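Dihydrodipicolinate synthase (PDB 3DZ1) probably catalyses the condensation of pyruvate with aspartate semialdehyde to 4-hydroxy-tetrahydrodipicolinate, an early step on the route to lysine. Local coordinates at residues Ile252-Gln257 against Asp296-Arg301; Thr35-Glu40 against Cys221-Leu226; Leu203-Glu208 against Val227-Leu232. All coordinates share one frame; numbering follows the deposited sequence.

Contact 1 (Ile252-Gln257 against Asp296-Arg301); sequences IRYEHQ and DYLLSR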
loop_
_atom_site.group_PDB
_atom_site.type_symbol
_atom_site.label_atom_id
_atom_site.label_comp_id
_atom_site.label_asym_id
_atom_site.label_seq_id
_atom_site.Cartn_x
_atom_site.Cartn_y
_atom_site.Cartn_z
ATOM N N ILE A 252 -24.818 5.799 12.796
ATOM C CA ILE A 252 -24.097 4.679 12.209
ATOM C C ILE A 252 -22.878 5.221 11.462
ATOM O O ILE A 252 -21.766 4.706 11.608
ATOM C CB ILE A 252 -24.990 3.897 11.211
ATOM C CG1 ILE A 252 -26.028 3.082 11.985
ATOM C CG2 ILE A 252 -24.127 3.007 10.312
ATOM C CD1 ILE A 252 -27.078 2.413 11.112
ATOM N N ARG A 253 -23.075 6.268 10.665
ATOM C CA ARG A 253 -21.955 6.819 9.913
ATOM C C ARG A 253 -20.942 7.546 10.789
ATOM O O ARG A 253 -19.752 7.551 10.476
ATOM C CB ARG A 253 -22.445 7.733 8.777
ATOM C CG ARG A 253 -23.179 8.965 9.206
ATOM C CD ARG A 253 -22.240 10.126 9.528
ATOM N NE ARG A 253 -22.930 11.048 10.413
ATOM C CZ ARG A 253 -23.061 12.354 10.213
ATOM N NH1 ARG A 253 -22.537 12.928 9.141
ATOM N NH2 ARG A 253 -23.740 13.077 11.091
ATOM N N TYR A 254 -21.394 8.145 11.886
ATOM C CA TYR A 254 -20.461 8.844 12.772
ATOM C C TYR A 254 -19.530 7.822 13.426
ATOM O O TYR A 254 -18.327 8.056 13.553
ATOM C CB TYR A 254 -21.208 9.627 13.862
ATOM C CG TYR A 254 -20.347 10.679 14.537
ATOM C CD1 TYR A 254 -20.349 12.000 14.093
ATOM C CD2 TYR A 254 -19.489 10.340 15.588
ATOM C CE1 TYR A 254 -19.518 12.962 14.679
ATOM C CE2 TYR A 254 -18.655 11.289 16.175
ATOM C CZ TYR A 254 -18.673 12.597 15.717
ATOM O OH TYR A 254 -17.837 13.534 16.285
ATOM N N GLU A 255 -20.094 6.686 13.829
ATOM C CA GLU A 255 -19.322 5.624 14.472
ATOM C C GLU A 255 -18.437 4.901 13.457
ATOM O O GLU A 255 -17.440 4.272 13.821
ATOM C CB GLU A 255 -20.265 4.609 15.128
ATOM C CG GLU A 255 -19.567 3.618 16.045
ATOM C CD GLU A 255 -20.462 2.460 16.454
ATOM O OE1 GLU A 255 -21.525 2.706 17.052
ATOM O OE2 GLU A 255 -20.097 1.299 16.177
ATOM N N HIS A 256 -18.823 4.990 12.188
ATOM C CA HIS A 256 -18.093 4.354 11.095
ATOM C C HIS A 256 -16.875 5.174 10.677
ATOM O O HIS A 256 -16.686 5.468 9.500
ATOM C CB HIS A 256 -19.030 4.166 9.896
ATOM C CG HIS A 256 -18.415 3.426 8.748
ATOM N ND1 HIS A 256 -17.978 2.123 8.849
ATOM C CD2 HIS A 256 -18.178 3.803 7.468
ATOM C CE1 HIS A 256 -17.499 1.729 7.683
ATOM N NE2 HIS A 256 -17.608 2.728 6.827
ATOM N N GLN A 257 -16.064 5.569 11.648
ATOM C CA GLN A 257 -14.852 6.327 11.370
ATOM C C GLN A 257 -13.689 5.547 11.960
ATOM O O GLN A 257 -13.746 5.125 13.111
ATOM C CB GLN A 257 -14.916 7.715 12.015
ATOM C CG GLN A 257 -15.787 8.711 11.288
ATOM C CD GLN A 257 -15.801 10.064 11.975
ATOM O OE1 GLN A 257 -16.389 10.223 13.048
ATOM N NE2 GLN A 257 -15.140 11.042 11.369
ATOM N N ASP A 296 -23.733 13.129 21.386
ATOM C CA ASP A 296 -24.903 13.363 22.229
ATOM C C ASP A 296 -26.039 13.950 21.403
ATOM O O ASP A 296 -27.205 13.605 21.598
ATOM C CB ASP A 296 -24.577 14.329 23.374
ATOM C CG ASP A 296 -23.676 13.716 24.429
ATOM O OD1 ASP A 296 -23.532 12.476 24.443
ATOM O OD2 ASP A 296 -23.120 14.476 25.255
ATOM N N TYR A 297 -25.700 14.852 20.486
ATOM C CA TYR A 297 -26.710 15.481 19.639
ATOM C C TYR A 297 -27.414 14.426 18.789
ATOM O O TYR A 297 -28.643 14.408 18.694
ATOM C CB TYR A 297 -26.067 16.533 18.729
ATOM C CG TYR A 297 -27.061 17.277 17.865
ATOM C CD1 TYR A 297 -28.027 18.107 18.433
ATOM C CD2 TYR A 297 -27.040 17.149 16.479
ATOM C CE1 TYR A 297 -28.949 18.796 17.636
ATOM C CE2 TYR A 297 -27.954 17.834 15.673
ATOM C CZ TYR A 297 -28.903 18.654 16.257
ATOM O OH TYR A 297 -29.794 19.333 15.458
ATOM N N LEU A 298 -26.634 13.548 18.170
ATOM C CA LEU A 298 -27.199 12.494 17.337
ATOM C C LEU A 298 -28.087 11.581 18.179
ATOM O O LEU A 298 -29.169 11.178 17.745
ATOM C CB LEU A 298 -26.083 11.682 16.678
ATOM C CG LEU A 298 -25.206 12.442 15.676
ATOM C CD1 LEU A 298 -24.144 11.509 15.117
ATOM C CD2 LEU A 298 -26.069 13.007 14.554
ATOM N N LEU A 299 -27.624 11.261 19.382
ATOM C CA LEU A 299 -28.378 10.409 20.293
ATOM C C LEU A 299 -29.721 11.037 20.650
ATOM O O LEU A 299 -30.742 10.344 20.724
ATOM C CB LEU A 299 -27.576 10.162 21.578
ATOM C CG LEU A 299 -26.360 9.237 21.473
ATOM C CD1 LEU A 299 -25.558 9.263 22.780
ATOM C CD2 LEU A 299 -26.830 7.819 21.160
ATOM N N SER A 300 -29.715 12.351 20.864
ATOM C CA SER A 300 -30.924 13.078 21.236
ATOM C C SER A 300 -31.964 13.079 20.126
ATOM O O SER A 300 -33.167 13.134 20.396
ATOM C CB SER A 300 -30.584 14.523 21.613
ATOM O OG SER A 300 -30.242 15.288 20.471
ATOM N N ARG A 301 -31.500 13.021 18.882
ATOM C CA ARG A 301 -32.399 13.022 17.730
ATOM C C ARG A 301 -32.963 11.638 17.442
ATOM O O ARG A 301 -33.988 11.499 16.776
ATOM C CB ARG A 301 -31.671 13.572 16.502
ATOM C CG ARG A 301 -31.399 15.070 16.597
ATOM C CD ARG A 301 -30.360 15.532 15.598
ATOM N NE ARG A 301 -30.783 15.371 14.212
ATOM C CZ ARG A 301 -31.745 16.079 13.632
ATOM N NH1 ARG A 301 -32.398 17.008 14.316
ATOM N NH2 ARG A 301 -32.046 15.862 12.359
#
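Y254 and L298 mark the closest backbone approach of 252-257 and 296-301, with CA atoms 8.9 Å apart, a separation that leaves room for side chains alone to meet. L298 spans it. Its CG stands anti to the carbonyl carbon (chi1 -65°), and the two methyls of the fork take different partners. CD1 rests on the base of the tyrosine, 3.7 Å from Y254 CB and 3.9 Å from Y254 CG, with the leucine running at about a right angle to the tyrosine side chain. CD2 comes to the edge of the R253 guanidinium, near its plane, where it lies 4.2 Å from R253 NH2. The phenol end of Y254 is tied to helix 289-301, that of L298, because its OH hydrogen-bonds E294 one turn before L298, and A291 and V295 also pack on Y254. R253 doubles back instead. With chi1 at 64° and a bend at chi2, its NE reaches the P250 carbonyl of its own helix, while NH1 bonds the L203 carbonyl of the second subunit and NH2 forms a salt bridge with D206 of that subunit. L298 thus covers part of the guanidinium edge, while that salt bridge probably offsets the charge. Such packing joins helices 238-255 and 289-301 in the helical C-terminal part that follows the TIM barrel in the DapA family, here directly at a subunit interface.

Contact 2 (Thr35-Glu40 against Cys221-Leu226); sequences TDFYAE and CFPDML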
loop_
_atom_site.group_PDB
_atom_site.type_symbol
_atom_site.label_atom_id
_atom_site.label_comp_id
_atom_site.label_asym_id
_atom_site.label_seq_id
_atom_site.Cartn_x
_atom_site.Cartn_y
_atom_site.Cartn_z
ATOM N N THR A 35 -22.977 -9.162 27.641
ATOM C CA THR A 35 -23.510 -10.430 27.169
ATOM C C THR A 35 -24.996 -10.577 27.474
ATOM O O THR A 35 -25.772 -10.992 26.610
ATOM C CB THR A 35 -22.759 -11.622 27.794
ATOM O OG1 THR A 35 -21.364 -11.526 27.482
ATOM C CG2 THR A 35 -23.304 -12.936 27.244
ATOM N N ASP A 36 -25.389 -10.249 28.703
ATOM C CA ASP A 36 -26.795 -10.350 29.101
ATOM C C ASP A 36 -27.641 -9.426 28.243
ATOM O O ASP A 36 -28.769 -9.759 27.863
ATOM C CB ASP A 36 -26.973 -9.967 30.574
ATOM C CG ASP A 36 -26.295 -10.939 31.515
ATOM O OD1 ASP A 36 -26.079 -12.103 31.115
ATOM O OD2 ASP A 36 -25.991 -10.542 32.660
ATOM N N PHE A 37 -27.085 -8.254 27.958
ATOM C CA PHE A 37 -27.749 -7.253 27.137
ATOM C C PHE A 37 -28.032 -7.805 25.739
ATOM O O PHE A 37 -29.173 -7.781 25.267
ATOM C CB PHE A 37 -26.871 -6.004 27.024
ATOM C CG PHE A 37 -27.402 -4.981 26.062
ATOM C CD1 PHE A 37 -28.564 -4.272 26.351
ATOM C CD2 PHE A 37 -26.763 -4.756 24.849
ATOM C CE1 PHE A 37 -29.084 -3.356 25.441
ATOM C CE2 PHE A 37 -27.275 -3.841 23.934
ATOM C CZ PHE A 37 -28.438 -3.141 24.230
ATOM N N TYR A 38 -26.989 -8.296 25.075
ATOM C CA TYR A 38 -27.147 -8.847 23.730
ATOM C C TYR A 38 -28.232 -9.922 23.667
ATOM O O TYR A 38 -29.020 -9.966 22.721
ATOM C CB TYR A 38 -25.831 -9.451 23.231
ATOM C CG TYR A 38 -24.669 -8.484 23.148
ATOM C CD1 TYR A 38 -24.835 -7.198 22.630
ATOM C CD2 TYR A 38 -23.388 -8.878 23.535
ATOM C CE1 TYR A 38 -23.747 -6.329 22.496
ATOM C CE2 TYR A 38 -22.298 -8.022 23.407
ATOM C CZ TYR A 38 -22.482 -6.752 22.886
ATOM O OH TYR A 38 -21.399 -5.915 22.746
ATOM N N ALA A 39 -28.256 -10.804 24.662
ATOM C CA ALA A 39 -29.250 -11.870 24.695
ATOM C C ALA A 39 -30.637 -11.277 24.899
ATOM O O ALA A 39 -31.593 -11.646 24.214
ATOM C CB ALA A 39 -28.937 -12.847 25.816
ATOM N N GLU A 40 -30.730 -10.344 25.839
ATOM C CA GLU A 40 -31.993 -9.694 26.170
ATOM C C GLU A 40 -32.662 -9.004 24.984
ATOM O O GLU A 40 -33.889 -9.027 24.859
ATOM C CB GLU A 40 -31.763 -8.672 27.285
ATOM C CG GLU A 40 -33.012 -7.964 27.766
ATOM C CD GLU A 40 -32.691 -6.840 28.739
ATOM O OE1 GLU A 40 -31.976 -5.891 28.340
ATOM O OE2 GLU A 40 -33.146 -6.905 29.902
ATOM N N CYS A 221 -23.414 0.569 18.355
ATOM C CA CYS A 221 -23.848 0.726 19.744
ATOM C C CYS A 221 -25.336 0.516 20.022
ATOM O O CYS A 221 -25.770 0.591 21.172
ATOM C CB CYS A 221 -23.393 2.088 20.299
ATOM S SG CYS A 221 -23.903 3.532 19.353
ATOM N N PHE A 222 -26.120 0.265 18.977
ATOM C CA PHE A 222 -27.540 -0.017 19.149
ATOM C C PHE A 222 -27.862 -1.312 18.416
ATOM O O PHE A 222 -28.663 -1.338 17.480
ATOM C CB PHE A 222 -28.402 1.130 18.623
ATOM C CG PHE A 222 -28.495 2.287 19.573
ATOM C CD1 PHE A 222 -29.415 2.270 20.618
ATOM C CD2 PHE A 222 -27.636 3.376 19.452
ATOM C CE1 PHE A 222 -29.476 3.324 21.533
ATOM C CE2 PHE A 222 -27.690 4.434 20.359
ATOM C CZ PHE A 222 -28.612 4.407 21.402
ATOM N N PRO A 223 -27.225 -2.417 18.834
ATOM C CA PRO A 223 -27.485 -3.697 18.174
ATOM C C PRO A 223 -28.950 -4.061 18.349
ATOM O O PRO A 223 -29.529 -4.754 17.512
ATOM C CB PRO A 223 -26.541 -4.655 18.897
ATOM C CG PRO A 223 -26.482 -4.076 20.280
ATOM C CD PRO A 223 -26.354 -2.597 20.009
ATOM N N ASP A 224 -29.544 -3.578 19.440
ATOM C CA ASP A 224 -30.944 -3.840 19.720
ATOM C C ASP A 224 -31.843 -3.275 18.617
ATOM O O ASP A 224 -32.853 -3.890 18.256
ATOM C CB ASP A 224 -31.331 -3.283 21.110
ATOM C CG ASP A 224 -30.898 -1.832 21.326
ATOM O OD1 ASP A 224 -29.781 -1.456 20.918
ATOM O OD2 ASP A 224 -31.674 -1.068 21.940
HETATM N N MSE A 225 -31.468 -2.128 18.057
HETATM C CA MSE A 225 -32.269 -1.534 16.996
HETATM C C MSE A 225 -32.001 -2.177 15.636
HETATM O O MSE A 225 -32.888 -2.224 14.788
HETATM C CB MSE A 225 -32.037 -0.023 16.932
HETATM C CG MSE A 225 -32.534 0.720 18.169
HETATM SE SE MSE A 225 -34.438 0.461 18.541
HETATM C CE MSE A 225 -34.306 -0.951 19.847
ATOM N N LEU A 226 -30.786 -2.668 15.412
ATOM C CA LEU A 226 -30.506 -3.325 14.144
ATOM C C LEU A 226 -31.224 -4.678 14.125
ATOM O O LEU A 226 -31.521 -5.219 13.056
ATOM C CB LEU A 226 -28.998 -3.497 13.932
ATOM C CG LEU A 226 -28.209 -2.190 13.779
ATOM C CD1 LEU A 226 -26.801 -2.507 13.288
ATOM C CD2 LEU A 226 -28.909 -1.259 12.790
#
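F37 and P223 bury the most surface in this contact, and they meet ring edge to ring atom. The phenyl CG of F37 lies anti to its backbone N (chi1 173°), which swings the ring out of helix 28-40 toward the start of helix 223-234. There F37 CE2 comes 3.7 Å from P223 CG, the proline atom lying near the plane of the phenyl ring and so at its edge. P223 CG also lies at the edge of the Y38 ring, 4.2 Å from Y38 CE1, so one proline corner serves two neighbouring aromatics. The proline occupies the first turn of its helix, just after F222 at the N-cap, whose carbonyl accepts from M225 N and L226 N. This is the seam of the TIM barrel: helix 28-40 follows the first strand, 11-15, helix 223-234 follows the last, 215-218, and the two pack side by side where the ring of helices closes. D224 supplies the third large share. Its OD1 stands at the F37 edge, 4.0 Å from F37 CZ, with carboxylate and phenyl planes 66° apart; the partly positive ring hydrogens would favour that placement. A stronger claim on the carboxylate comes from R272, which forms a salt bridge with D224 OD2 and also binds the C221 carbonyl through NH1. The P223 side chain lies about 10 Å from that of M217, a predicted pyruvate-binding residue.

Contact 3 (Leu203-Glu208 against Val227-Leu232); sequences LFLDFE and VDVVKL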
loop_
_atom_site.group_PDB
_atom_site.type_symbol
_atom_site.label_atom_id
_atom_site.label_comp_id
_atom_site.label_asym_id
_atom_site.label_seq_id
_atom_site.Cartn_x
_atom_site.Cartn_y
_atom_site.Cartn_z
ATOM N N LEU A 203 -23.182 0.248 7.343
ATOM C CA LEU A 203 -23.424 1.348 6.421
ATOM C C LEU A 203 -24.416 1.019 5.306
ATOM O O LEU A 203 -25.135 1.900 4.842
ATOM C CB LEU A 203 -22.092 1.818 5.823
ATOM C CG LEU A 203 -22.025 3.219 5.209
ATOM C CD1 LEU A 203 -22.237 4.266 6.291
ATOM C CD2 LEU A 203 -20.662 3.414 4.551
ATOM N N PHE A 204 -24.465 -0.242 4.879
ATOM C CA PHE A 204 -25.394 -0.643 3.821
ATOM C C PHE A 204 -26.354 -1.761 4.224
ATOM O O PHE A 204 -26.922 -2.438 3.365
ATOM C CB PHE A 204 -24.625 -1.072 2.566
ATOM C CG PHE A 204 -24.110 0.080 1.758
ATOM C CD1 PHE A 204 -22.976 0.782 2.162
ATOM C CD2 PHE A 204 -24.799 0.510 0.630
ATOM C CE1 PHE A 204 -22.539 1.896 1.456
ATOM C CE2 PHE A 204 -24.371 1.623 -0.085
ATOM C CZ PHE A 204 -23.236 2.319 0.332
ATOM N N LEU A 205 -26.560 -1.943 5.523
ATOM C CA LEU A 205 -27.439 -3.009 5.998
ATOM C C LEU A 205 -28.837 -2.999 5.384
ATOM O O LEU A 205 -29.416 -4.061 5.117
ATOM C CB LEU A 205 -27.561 -2.961 7.523
ATOM C CG LEU A 205 -28.324 -4.149 8.119
ATOM C CD1 LEU A 205 -27.628 -5.453 7.741
ATOM C CD2 LEU A 205 -28.403 -4.000 9.630
ATOM N N ASP A 206 -29.383 -1.809 5.157
ATOM C CA ASP A 206 -30.720 -1.708 4.598
ATOM C C ASP A 206 -30.844 -2.434 3.266
ATOM O O ASP A 206 -31.766 -3.230 3.070
ATOM C CB ASP A 206 -31.141 -0.232 4.472
ATOM C CG ASP A 206 -30.202 0.593 3.607
ATOM O OD1 ASP A 206 -29.006 0.257 3.487
ATOM O OD2 ASP A 206 -30.666 1.612 3.055
ATOM N N PHE A 207 -29.906 -2.193 2.359
ATOM C CA PHE A 207 -29.953 -2.841 1.057
ATOM C C PHE A 207 -29.322 -4.228 1.063
ATOM O O PHE A 207 -29.680 -5.077 0.254
ATOM C CB PHE A 207 -29.297 -1.942 0.004
ATOM C CG PHE A 207 -30.131 -0.743 -0.362
ATOM C CD1 PHE A 207 -31.360 -0.904 -0.999
ATOM C CD2 PHE A 207 -29.706 0.545 -0.050
ATOM C CE1 PHE A 207 -32.154 0.197 -1.315
ATOM C CE2 PHE A 207 -30.493 1.654 -0.363
ATOM C CZ PHE A 207 -31.720 1.477 -0.997
ATOM N N GLU A 208 -28.392 -4.465 1.982
ATOM C CA GLU A 208 -27.756 -5.770 2.059
ATOM C C GLU A 208 -28.799 -6.837 2.385
ATOM O O GLU A 208 -28.731 -7.954 1.876
ATOM C CB GLU A 208 -26.643 -5.757 3.110
ATOM C CG GLU A 208 -25.375 -5.078 2.616
ATOM C CD GLU A 208 -24.438 -4.694 3.737
ATOM O OE1 GLU A 208 -23.246 -4.449 3.450
ATOM O OE2 GLU A 208 -24.895 -4.630 4.898
ATOM N N VAL A 227 -31.513 -5.217 15.311
ATOM C CA VAL A 227 -32.243 -6.480 15.411
ATOM C C VAL A 227 -33.587 -6.252 14.714
ATOM O O VAL A 227 -34.064 -7.098 13.945
ATOM C CB VAL A 227 -32.505 -6.882 16.896
ATOM C CG1 VAL A 227 -33.590 -7.953 16.967
ATOM C CG2 VAL A 227 -31.225 -7.410 17.535
ATOM N N ASP A 228 -34.190 -5.093 14.981
ATOM C CA ASP A 228 -35.471 -4.740 14.374
ATOM C C ASP A 228 -35.323 -4.461 12.883
ATOM O O ASP A 228 -36.199 -4.815 12.096
ATOM C CB ASP A 228 -36.088 -3.518 15.068
ATOM C CG ASP A 228 -36.530 -3.815 16.494
ATOM O OD1 ASP A 228 -37.058 -4.922 16.729
ATOM O OD2 ASP A 228 -36.361 -2.943 17.373
ATOM N N VAL A 229 -34.227 -3.814 12.489
ATOM C CA VAL A 229 -34.011 -3.539 11.071
ATOM C C VAL A 229 -33.949 -4.870 10.319
ATOM O O VAL A 229 -34.538 -5.019 9.246
ATOM C CB VAL A 229 -32.693 -2.767 10.823
ATOM C CG1 VAL A 229 -32.386 -2.730 9.331
ATOM C CG2 VAL A 229 -32.807 -1.356 11.369
ATOM N N VAL A 230 -33.237 -5.837 10.888
ATOM C CA VAL A 230 -33.109 -7.157 10.269
ATOM C C VAL A 230 -34.479 -7.844 10.225
ATOM O O VAL A 230 -34.864 -8.440 9.212
ATOM C CB VAL A 230 -32.098 -8.038 11.052
ATOM C CG1 VAL A 230 -32.096 -9.462 10.510
ATOM C CG2 VAL A 230 -30.697 -7.439 10.940
ATOM N N LYS A 231 -35.220 -7.753 11.322
ATOM C CA LYS A 231 -36.543 -8.360 11.384
ATOM C C LYS A 231 -37.503 -7.741 10.376
ATOM O O LYS A 231 -38.200 -8.455 9.650
ATOM C CB LYS A 231 -37.125 -8.224 12.791
ATOM C CG LYS A 231 -36.455 -9.112 13.823
ATOM C CD LYS A 231 -37.121 -8.957 15.179
ATOM C CE LYS A 231 -36.600 -9.975 16.180
ATOM N NZ LYS A 231 -37.266 -9.804 17.499
ATOM N N LEU A 232 -37.546 -6.413 10.335
ATOM C CA LEU A 232 -38.430 -5.721 9.407
ATOM C C LEU A 232 -38.067 -6.048 7.969
ATOM O O LEU A 232 -38.949 -6.213 7.121
ATOM C CB LEU A 232 -38.359 -4.208 9.626
ATOM C CG LEU A 232 -38.994 -3.688 10.919
ATOM C CD1 LEU A 232 -38.598 -2.230 11.142
ATOM C CD2 LEU A 232 -40.516 -3.842 10.840
#
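L205 carries the approach of 203-208 to V229 and V230, and the residues before and after it face other parts of the fold. L203 leads in, its side chain set against W173 and H256, and F204 follows at the N-cap position, its ring in a cation-pi contact with R253 of the second subunit and its carbonyl accepting from E208 N at 2.9 Å. At L205 the chain turns to its intrachain partner. With CG anti to the backbone N (chi1 -173°), the leucine extends to helix 223-234 and its CD2 methyl faces a pair of successive valines, 4.2 Å from V229 CG1 and 4.3 Å from V230 CG2. These are ordinary van der Waals separations, and the L205 and V229 side chains run at a slant to each other. V230 also packs on T12 of strand 11-15. The end of D206 leads away from the valines to a salt bridge with R253 of the second subunit, while F207 meets Y254 of that subunit edge-to-face. L205 and the valines thus join the helices that follow the neighbouring strands 195-198 and 215-218 of the TIM barrel.

All three contacts are buried, but they lie at different distances from the chain centre: contacts 2 and 3 centre about 14 and 15 Å from it, contact 1 about 20 Å. Contacts 2 and 3 share helix 223-234, which meets helix 28-40 with its opening turn and helix 205-211 further on; L226 CD2 to L205 CD2 (4.2 Å) connects them. Contact 1 joins C-terminal helices, yet E255 OE1 probably hydrogen-bonds C221 N (3.1 Å), linking it to contact 2. Contact 3 is purely aliphatic, contact 2 sets aromatic edges against proline and carboxylate, and contact 1 pairs leucine with tyrosine and arginine. Contacts 1 and 3 touch the second subunit; contact 2 does not.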